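Local coordinates for protein endo-beta-N-acetylglucosaminidase F1 (Bacteroides thetaiotaomicron VPI-5482, PDB 6TCV) that probably cleaves high-mannose N-glycans between the two N-acetylglucosamines of their core, as an endo-beta-N-acetylglucosaminidase, at residues V284-L289 / Y314-A319; A308-C313 / K345-I350. The protein carries 2 engineered substitutions. All blocks are in the same frame, centred on the assembly; numbering follows the deposited sequence.

Contact 1. Residues V284-L289 / Y314-A319; sequences VNYADL and YETKQA. Engineered in segment 284-289: A287 (natural residue Asp), L289 (natural residue Glu). With NAG (2-acetamido-2-deoxy-beta-D-glucopyranose), chain B.
Y286 and T316 meet through their hydroxyls, joining strand 283-287 to helix 306-319 within a beta-alpha-beta unit, consistent with the (beta/alpha)8 barrel of family 18 glycosidases. The tyrosine OH donates to T316 OG1 over 2.7 Å. OG1 lies at the edge of the ring, close to its plane, and the two side chains run toward each other from opposite directions. Tyrosine suits this place because its long, flat side chain fills the apolar layer between sheet and helix while carrying a hydroxyl across to the helix. Beside this bond T316 CG2 touches Y286 OH at 3.5 Å and V284 CG1 at 4.1 Å; threonine fits because OG1 takes the bond while its methyl packs on the valine. V284, two residues before Y286 on the same strand face, also sets CG2 3.7 Å above the plane of the tyrosine ring, near its rim. Farther out, V272 of helix 262-278 and L248 of the neighbouring strand pack on Y286. The strand then runs toward the sugar. This segment corresponds to the family 18 signature DGxDxDxE, with N285 in place of one aspartate and the engineered A287 and L289 replacing the natural Asp and Glu. L289 CD2 approaches O4 of the bound N-acetylglucosamine to 3.2 Å. On the helix side, a chi1 of -58° sets T316 OG1 beside its own backbone N and directs it back along the helix. There OG1 also bonds to the backbone O of L312, so this buried oxygen is held twice, accepting from Y286 and reaching the carbonyl one turn earlier.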
ATOM      1  N   VAL A 284       0.754  -4.975   1.424  1.00 11.34           N
ATOM      2  CA  VAL A 284       0.153  -6.109   0.715  1.00 11.39           C
ATOM      3  C   VAL A 284      -0.916  -5.658  -0.256  1.00 11.52           C
ATOM      4  O   VAL A 284      -1.563  -4.613  -0.072  1.00 12.06           O
ATOM      5  CB  VAL A 284      -0.439  -7.112   1.750  1.00 12.38           C
ATOM      6  CG1 VAL A 284      -1.643  -6.530   2.482  1.00 12.46           C
ATOM      7  CG2 VAL A 284      -0.812  -8.448   1.127  1.00 13.59           C
ATOM      8  N   ASN A 285      -1.124  -6.437  -1.313  1.00 11.36           N
ATOM      9  CA  ASN A 285      -2.345  -6.409  -2.122  1.00 11.84           C
ATOM     10  C   ASN A 285      -3.038  -7.764  -1.995  1.00 11.93           C
ATOM     11  O   ASN A 285      -2.359  -8.805  -2.100  1.00 12.25           O
ATOM     12  CB  ASN A 285      -2.074  -6.156  -3.599  1.00 11.46           C
ATOM     13  CG  ASN A 285      -3.344  -6.186  -4.420  1.00 13.24           C
ATOM     14  OD1 ASN A 285      -4.124  -5.175  -4.425  1.00 16.78           O
ATOM     15  ND2 ASN A 285      -3.639  -7.246  -5.001  1.00 10.95           N
ATOM     16  N   TYR A 286      -4.345  -7.751  -1.763  1.00 11.61           N
ATOM     17  CA  TYR A 286      -5.160  -8.967  -1.761  1.00 11.46           C
ATOM     18  C   TYR A 286      -6.021  -9.019  -3.016  1.00 12.35           C
ATOM     19  O   TYR A 286      -6.809  -8.099  -3.285  1.00 12.75           O
ATOM     20  CB  TYR A 286      -6.045  -8.959  -0.519  1.00 12.51           C
ATOM     21  CG  TYR A 286      -5.310  -9.189   0.792  1.00 11.47           C
ATOM     22  CD1 TYR A 286      -4.421 -10.217   0.956  1.00 12.37           C
ATOM     23  CD2 TYR A 286      -5.546  -8.352   1.896  1.00 12.96           C
ATOM     24  CE1 TYR A 286      -3.798 -10.455   2.168  1.00 11.88           C
ATOM     25  CE2 TYR A 286      -4.916  -8.585   3.129  1.00 12.77           C
ATOM     26  CZ  TYR A 286      -4.054  -9.653   3.244  1.00 12.06           C
ATOM     27  OH  TYR A 286      -3.430  -9.925   4.444  1.00 13.05           O
ATOM     28  N   ALA A 287      -5.912 -10.155  -3.719  1.00 12.49           N
ATOM     29  CA  ALA A 287      -6.676 -10.450  -4.921  1.00 12.59           C
ATOM     30  C   ALA A 287      -7.377 -11.796  -4.757  1.00 13.31           C
ATOM     31  O   ALA A 287      -6.732 -12.869  -4.745  1.00 13.40           O
ATOM     32  CB  ALA A 287      -5.743 -10.423  -6.128  1.00 12.86           C
ATOM     33  N   ASP A 288      -8.693 -11.730  -4.603  1.00 12.52           N
ATOM     34  CA  ASP A 288      -9.529 -12.904  -4.361  1.00 13.33           C
ATOM     35  C   ASP A 288      -9.930 -13.561  -5.667  1.00 12.99           C
ATOM     36  O   ASP A 288     -11.013 -13.319  -6.196  1.00 14.38           O
ATOM     37  CB  ASP A 288     -10.776 -12.552  -3.554  1.00 14.53           C
ATOM     38  CG  ASP A 288     -11.717 -13.741  -3.392  1.00 13.79           C
ATOM     39  OD1 ASP A 288     -11.222 -14.901  -3.271  1.00 14.05           O
ATOM     40  OD2 ASP A 288     -12.940 -13.541  -3.339  1.00 14.63           O
ATOM     41  N   LEU A 289      -9.004 -14.349  -6.223  1.00 13.63           N
ATOM     42  CA  LEU A 289      -9.218 -15.162  -7.418  1.00 14.06           C
ATOM     43  C   LEU A 289      -8.639 -16.546  -7.208  1.00 14.06           C
ATOM     44  O   LEU A 289      -7.684 -16.723  -6.476  1.00 14.65           O
ATOM     45  CB  LEU A 289      -8.562 -14.548  -8.695  1.00 14.58           C
ATOM     46  CG  LEU A 289      -9.151 -13.236  -9.148  1.00 14.02           C
ATOM     47  CD1 LEU A 289      -8.493 -12.055  -8.508  1.00 16.25           C
ATOM     48  CD2 LEU A 289      -9.042 -13.083 -10.659  1.00 15.90           C
ATOM     49  N   TYR A 314      -8.910  -5.822   7.906  1.00 13.48           N
ATOM     50  CA  TYR A 314      -8.854  -5.150   9.192  1.00 13.90           C
ATOM     51  C   TYR A 314      -7.755  -5.747  10.051  1.00 13.67           C
ATOM     52  O   TYR A 314      -6.957  -5.013  10.638  1.00 14.40           O
ATOM     53  CB  TYR A 314     -10.216  -5.294   9.897  1.00 15.35           C
ATOM     54  CG  TYR A 314     -10.193  -4.890  11.328  1.00 15.55           C
ATOM     55  CD1 TYR A 314     -10.218  -3.538  11.692  1.00 17.44           C
ATOM     56  CD2 TYR A 314     -10.130  -5.843  12.320  1.00 16.39           C
ATOM     57  CE1 TYR A 314     -10.164  -3.161  13.060  1.00 20.23           C
ATOM     58  CE2 TYR A 314     -10.102  -5.468  13.665  1.00 18.02           C
ATOM     59  CZ  TYR A 314     -10.136  -4.128  14.006  1.00 20.15           C
ATOM     60  OH  TYR A 314     -10.095  -3.754  15.341  1.00 24.38           O
ATOM     61  N   GLU A 315      -7.703  -7.076  10.166  1.00 14.78           N
ATOM     62  CA  GLU A 315      -6.690  -7.710  10.993  1.00 14.70           C
ATOM     63  C   GLU A 315      -5.304  -7.487  10.431  1.00 13.62           C
ATOM     64  O   GLU A 315      -4.345  -7.382  11.192  1.00 14.23           O
ATOM     65  CB  GLU A 315      -6.978  -9.214  11.169  1.00 13.63           C
ATOM     66  CG  GLU A 315      -8.271  -9.517  11.883  1.00 16.60           C
ATOM     67  CD  GLU A 315      -8.334  -9.064  13.324  1.00 16.96           C
ATOM     68  OE1 GLU A 315      -7.252  -8.750  13.934  1.00 17.62           O
ATOM     69  OE2 GLU A 315      -9.463  -9.033  13.872  1.00 17.63           O
ATOM     70  N   THR A 316      -5.168  -7.425   9.114  1.00 13.45           N
ATOM     71  CA  THR A 316      -3.859  -7.158   8.536  1.00 13.60           C
ATOM     72  C   THR A 316      -3.397  -5.751   8.892  1.00 12.72           C
ATOM     73  O   THR A 316      -2.255  -5.572   9.330  1.00 13.37           O
ATOM     74  CB  THR A 316      -3.900  -7.334   7.019  1.00 12.89           C
ATOM     75  OG1 THR A 316      -4.336  -8.654   6.657  1.00 13.36           O
ATOM     76  CG2 THR A 316      -2.533  -7.158   6.416  1.00 13.37           C
ATOM     77  N   LYS A 317      -4.283  -4.754   8.812  1.00 13.69           N
ATOM     78  CA  LYS A 317      -3.876  -3.405   9.198  1.00 13.91           C
ATOM     79  C   LYS A 317      -3.517  -3.355  10.669  1.00 14.37           C
ATOM     80  O   LYS A 317      -2.557  -2.686  11.049  1.00 15.43           O
ATOM     81  CB  LYS A 317      -4.987  -2.423   8.868  1.00 13.89           C
ATOM     82  CG  LYS A 317      -4.595  -0.962   8.980  1.00 14.92           C
ATOM     83  CD  LYS A 317      -3.680  -0.535   7.897  1.00 14.26           C
ATOM     84  CE  LYS A 317      -3.350   0.963   7.972  1.00 14.21           C
ATOM     85  NZ  LYS A 317      -2.429   1.330   6.884  1.00 14.65           N
ATOM     86  N   GLN A 318      -4.274  -4.034  11.531  1.00 13.98           N
ATOM     87  CA  GLN A 318      -3.942  -4.039  12.946  1.00 15.41           C
ATOM     88  C   GLN A 318      -2.542  -4.571  13.196  1.00 15.93           C
ATOM     89  O   GLN A 318      -1.883  -4.120  14.134  1.00 17.07           O
ATOM     90  CB  GLN A 318      -4.963  -4.849  13.736  1.00 16.00           C
ATOM     91  CG  GLN A 318      -6.388  -4.336  13.711  1.00 19.34           C
ATOM     92  CD  GLN A 318      -6.503  -2.829  13.576  1.00 27.65           C
ATOM     93  OE1 GLN A 318      -6.131  -2.098  14.481  1.00 26.18           O
ATOM     94  NE2 GLN A 318      -7.025  -2.362  12.447  1.00 27.43           N
ATOM     95  N   ALA A 319      -2.092  -5.530  12.398  1.00 15.38           N
ATOM     96  CA  ALA A 319      -0.797  -6.181  12.583  1.00 15.48           C
ATOM     97  C   ALA A 319       0.331  -5.394  11.934  1.00 15.94           C
ATOM     98  O   ALA A 319       1.486  -5.568  12.321  1.00 17.11           O
ATOM     99  CB  ALA A 319      -0.845  -7.609  12.020  1.00 15.66           C
TER
HETATM  100  C1  NAG B   1     -11.351 -13.061 -15.350  1.00 20.20           C
HETATM  101  C2  NAG B   1     -10.101 -13.834 -15.700  1.00 19.52           C
HETATM  102  C3  NAG B   1      -9.019 -13.600 -14.654  1.00 16.31           C
HETATM  103  C4  NAG B   1      -8.824 -12.110 -14.475  1.00 14.28           C
HETATM  104  C5  NAG B   1     -10.142 -11.506 -14.030  1.00 15.27           C
HETATM  105  C6  NAG B   1     -10.087 -10.047 -13.650  1.00 16.92           C
HETATM  106  C7  NAG B   1     -10.668 -15.937 -16.821  1.00 28.75           C
HETATM  107  C8  NAG B   1     -11.135 -17.360 -16.613  1.00 30.32           C
HETATM  108  N2  NAG B   1     -10.409 -15.262 -15.729  1.00 23.96           N
HETATM  109  O3  NAG B   1      -7.838 -14.264 -15.097  1.00 17.16           O
HETATM  110  O4  NAG B   1      -7.807 -12.020 -13.460  1.00 14.02           O
HETATM  111  O5  NAG B   1     -11.060 -11.683 -15.112  1.00 16.79           O
HETATM  112  O6  NAG B   1      -9.521  -9.313 -14.761  1.00 15.82           O
HETATM  113  O7  NAG B   1     -10.545 -15.440 -17.935  1.00 30.72           O

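Contact 2. Residues A308-C313 / K345-I350; sequences AAARLC and KEWIDI
The indole of W347 lies against helix 306-319 with the backbone O of A310 over one of its faces, 4.0 Å from CZ3. C313 CB approaches the same ring system obliquely, 3.7 Å from CE3, and the methyl of A310 reaches CH2 at 3.8 Å. Segment 308-313 is thus met by the six-membered ring, while Y314, next along the helix, meets the indole edge-to-face. V339 adds a further apolar neighbour, and NE1 is hydrogen-bonded to the backbone O of V342 in strand 342-343. A chi1 of 42°, which puts CG between the backbone N and the carbonyl carbon of W347, turns the ring toward the helix from the loop leading into strand 350-353. Small residues suit the helix surface: A310 offers one methyl and C313 a short, weakly polar chain, so the broad ring can come close to the backbone, and the nearest CA atoms, those of C313 and W347, are 6.4 Å apart. I348 CD1 comes within 3.8 Å of C313 SG, but this touch is doubtful as a constant feature because the isoleucine has a second conformer. The sulfur stands anti to the carbonyl carbon of C313 (chi1 -68°), and the cysteine side chain also packs on V325 and V327 of strand 324-329, in the layer between helix and sheet. With an alanine at W347, A310 and C313 would probably lose most of their cover from this loop, and the V342 carbonyl its indole donor. With no hydrogen bond between the two segments, their hold on each other rests on shape and dispersion, while the N-H bond to V342 helps to orient the indole.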
ATOM      1  N   ALA A 308     -15.957 -11.679   5.395  1.00 15.22           N
ATOM      2  CA  ALA A 308     -14.748 -12.406   5.749  1.00 15.54           C
ATOM      3  C   ALA A 308     -13.523 -11.722   5.173  1.00 15.07           C
ATOM      4  O   ALA A 308     -12.468 -11.677   5.814  1.00 15.34           O
ATOM      5  CB  ALA A 308     -14.843 -13.857   5.224  1.00 16.29           C
ATOM      6  N   ALA A 309     -13.634 -11.215   3.954  1.00 15.19           N
ATOM      7  CA  ALA A 309     -12.553 -10.452   3.347  1.00 14.46           C
ATOM      8  C   ALA A 309     -12.224  -9.207   4.157  1.00 14.03           C
ATOM      9  O   ALA A 309     -11.048  -8.886   4.396  1.00 13.78           O
ATOM     10  CB  ALA A 309     -12.918 -10.077   1.916  1.00 15.46           C
ATOM     11  N   ALA A 310     -13.255  -8.477   4.572  1.00 14.09           N
ATOM     12  CA  ALA A 310     -13.025  -7.267   5.370  1.00 14.72           C
ATOM     13  C   ALA A 310     -12.344  -7.609   6.682  1.00 14.09           C
ATOM     14  O   ALA A 310     -11.443  -6.889   7.127  1.00 14.63           O
ATOM     15  CB  ALA A 310     -14.351  -6.537   5.611  1.00 15.76           C
ATOM     16  N   ARG A 311     -12.767  -8.695   7.326  1.00 14.88           N
ATOM     17  CA  ARG A 311     -12.080  -9.135   8.542  1.00 14.72           C
ATOM     18  C   ARG A 311     -10.572  -9.317   8.301  1.00 13.86           C
ATOM     19  O   ARG A 311      -9.737  -8.842   9.084  1.00 14.48           O
ATOM     20  CB  ARG A 311     -12.717 -10.414   9.077  1.00 15.68           C
ATOM     21  CG  ARG A 311     -11.880 -11.141  10.194  1.00 16.86           C
ATOM     22  CD  ARG A 311     -11.790 -10.307  11.472  1.00 16.80           C
ATOM     23  NE  ARG A 311     -13.122 -10.122  12.062  1.00 18.21           N
ATOM     24  CZ  ARG A 311     -13.343  -9.340  13.100  1.00 18.44           C
ATOM     25  NH1 ARG A 311     -12.379  -8.686  13.703  1.00 18.07           N
ATOM     26  NH2 ARG A 311     -14.600  -9.156  13.523  1.00 21.76           N
ATOM     27  N   LEU A 312     -10.213  -9.964   7.207  1.00 13.43           N
ATOM     28  CA  LEU A 312      -8.799 -10.145   6.898  1.00 14.38           C
ATOM     29  C   LEU A 312      -8.103  -8.812   6.694  1.00 13.58           C
ATOM     30  O   LEU A 312      -7.001  -8.587   7.216  1.00 14.08           O
ATOM     31  CB  LEU A 312      -8.603 -11.043   5.646  1.00 13.09           C
ATOM     32  CG  LEU A 312      -7.156 -11.168   5.164  1.00 13.46           C
ATOM     33  CD1 LEU A 312      -6.272 -11.797   6.250  1.00 14.85           C
ATOM     34  CD2 LEU A 312      -7.073 -11.933   3.850  1.00 13.61           C
ATOM     35  N   CYS A 313      -8.728  -7.886   5.970  1.00 12.97           N
ATOM     36  CA  CYS A 313      -8.086  -6.590   5.755  1.00 13.60           C
ATOM     37  C   CYS A 313      -7.875  -5.845   7.064  1.00 12.77           C
ATOM     38  O   CYS A 313      -6.796  -5.289   7.309  1.00 13.46           O
ATOM     39  CB  CYS A 313      -8.917  -5.747   4.782  1.00 13.65           C
ATOM     40  SG  CYS A 313      -8.937  -6.422   3.088  1.00 14.50           S
ATOM     41  N   LYS A 345     -11.894   3.343   6.025  1.00 15.40           N
ATOM     42  CA  LYS A 345     -10.788   4.274   5.753  1.00 15.82           C
ATOM     43  C   LYS A 345      -9.554   3.943   6.598  1.00 16.47           C
ATOM     44  O   LYS A 345      -8.411   4.250   6.200  1.00 15.83           O
ATOM     45  CB  LYS A 345     -11.199   5.702   5.905  1.00 16.61           C
ATOM     46  CG  LYS A 345     -10.229   6.693   5.305  1.00 20.11           C
ATOM     47  CD  LYS A 345     -10.713   8.144   5.447  1.00 21.65           C
ATOM     48  CE  LYS A 345      -9.669   9.094   4.958  1.00 22.58           C
ATOM     49  NZ  LYS A 345     -10.105  10.513   5.033  1.00 24.36           N
ATOM     50  N   GLU A 346      -9.756   3.317   7.751  1.00 15.86           N
ATOM     51  CA  GLU A 346      -8.659   2.997   8.655  1.00 17.30           C
ATOM     52  C   GLU A 346      -7.906   1.749   8.211  1.00 15.87           C
ATOM     53  O   GLU A 346      -6.847   1.469   8.793  1.00 18.07           O
ATOM     54  CB  GLU A 346      -9.205   2.773  10.058  1.00 17.21           C
ATOM     55  CG  GLU A 346      -9.943   3.928  10.725  1.00 18.95           C
ATOM     56  CD  GLU A 346      -9.067   4.944  11.459  1.00 22.78           C
ATOM     57  OE1 GLU A 346      -7.833   4.747  11.595  1.00 22.67           O
ATOM     58  OE2 GLU A 346      -9.650   5.904  12.068  1.00 23.52           O
ATOM     59  N   TRP A 347      -8.442   0.929   7.295  1.00 14.28           N
ATOM     60  CA  TRP A 347      -7.814  -0.351   6.957  1.00 14.14           C
ATOM     61  C   TRP A 347      -7.804  -0.714   5.473  1.00 16.13           C
ATOM     62  O   TRP A 347      -7.315  -1.794   5.143  1.00 15.91           O
ATOM     63  CB  TRP A 347      -8.321  -1.524   7.862  1.00 14.45           C
ATOM     64  CG  TRP A 347      -9.787  -1.546   8.135  1.00 14.66           C
ATOM     65  CD1 TRP A 347     -10.420  -1.036   9.200  1.00 16.45           C
ATOM     66  CD2 TRP A 347     -10.798  -2.155   7.298  1.00 14.80           C
ATOM     67  NE1 TRP A 347     -11.784  -1.226   9.087  1.00 16.05           N
ATOM     68  CE2 TRP A 347     -12.029  -1.901   7.903  1.00 15.35           C
ATOM     69  CE3 TRP A 347     -10.773  -2.856   6.077  1.00 15.22           C
ATOM     70  CZ2 TRP A 347     -13.239  -2.352   7.344  1.00 16.49           C
ATOM     71  CZ3 TRP A 347     -11.968  -3.273   5.520  1.00 15.99           C
ATOM     72  CH2 TRP A 347     -13.174  -3.009   6.149  1.00 16.62           C
ATOM     73  N   ILE A 348      -8.355   0.113   4.572  0.79 13.46           N
ATOM     74  CA  ILE A 348      -8.145   0.000   3.126  0.79 13.08           C
ATOM     75  C   ILE A 348      -7.444   1.295   2.694  0.79 13.58           C
ATOM     76  O   ILE A 348      -8.085   2.361   2.601  0.79 14.45           O
ATOM     77  CB  ILE A 348      -9.445  -0.220   2.315  0.79 14.55           C
ATOM     78  CG1 ILE A 348     -10.269  -1.407   2.823  0.79 15.24           C
ATOM     79  CG2 ILE A 348      -9.060  -0.352   0.816  0.79 14.47           C
ATOM     80  CD1 ILE A 348      -9.627  -2.706   2.538  0.79 15.46           C
ATOM     81  N   ASP A 349      -6.142   1.208   2.410  1.00 12.96           N
ATOM     82  CA  ASP A 349      -5.412   2.373   1.975  1.00 12.32           C
ATOM     83  C   ASP A 349      -5.623   2.672   0.502  1.00 12.97           C
ATOM     84  O   ASP A 349      -5.685   3.860   0.124  1.00 13.85           O
ATOM     85  CB  ASP A 349      -3.946   2.159   2.267  1.00 13.22           C
ATOM     86  CG  ASP A 349      -3.680   2.105   3.729  1.00 13.79           C
ATOM     87  OD1 ASP A 349      -3.834   3.151   4.395  1.00 15.93           O
ATOM     88  OD2 ASP A 349      -3.308   1.014   4.263  1.00 13.94           O
ATOM     89  N   ILE A 350      -5.701   1.642  -0.338  1.00 12.03           N
ATOM     90  CA  ILE A 350      -5.848   1.795  -1.781  1.00 11.84           C
ATOM     91  C   ILE A 350      -6.731   0.656  -2.254  1.00 11.82           C
ATOM     92  O   ILE A 350      -6.482  -0.502  -1.885  1.00 12.99           O
ATOM     93  CB  ILE A 350      -4.495   1.762  -2.556  1.00 11.98           C
ATOM     94  CG1 ILE A 350      -3.440   2.676  -1.913  1.00 12.83           C
ATOM     95  CG2 ILE A 350      -4.718   2.172  -4.013  1.00 13.83           C
ATOM     96  CD1 ILE A 350      -2.054   2.514  -2.526  1.00 13.44           C
TER

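Contacts 1 and 2 have their centres about 6 Å apart and use successive parts of one helix, 306-319. Their segments alternate along the chain: 284-289, 308-313, 314-319, then 345-350. Contact 1 sets the helix on the strand that precedes it, and contact 2 sets it against the loop entering strand 350-353. Strand 324-329 lies between these two strands in the sheet and pairs with both. The contacts also touch directly, through a salt bridge of K317 NZ with D349 OD2 at 2.8 Å. The helix thus packs both on strand 283-287, which runs on to the bound sugar, and on the loop leading into strand 350-353.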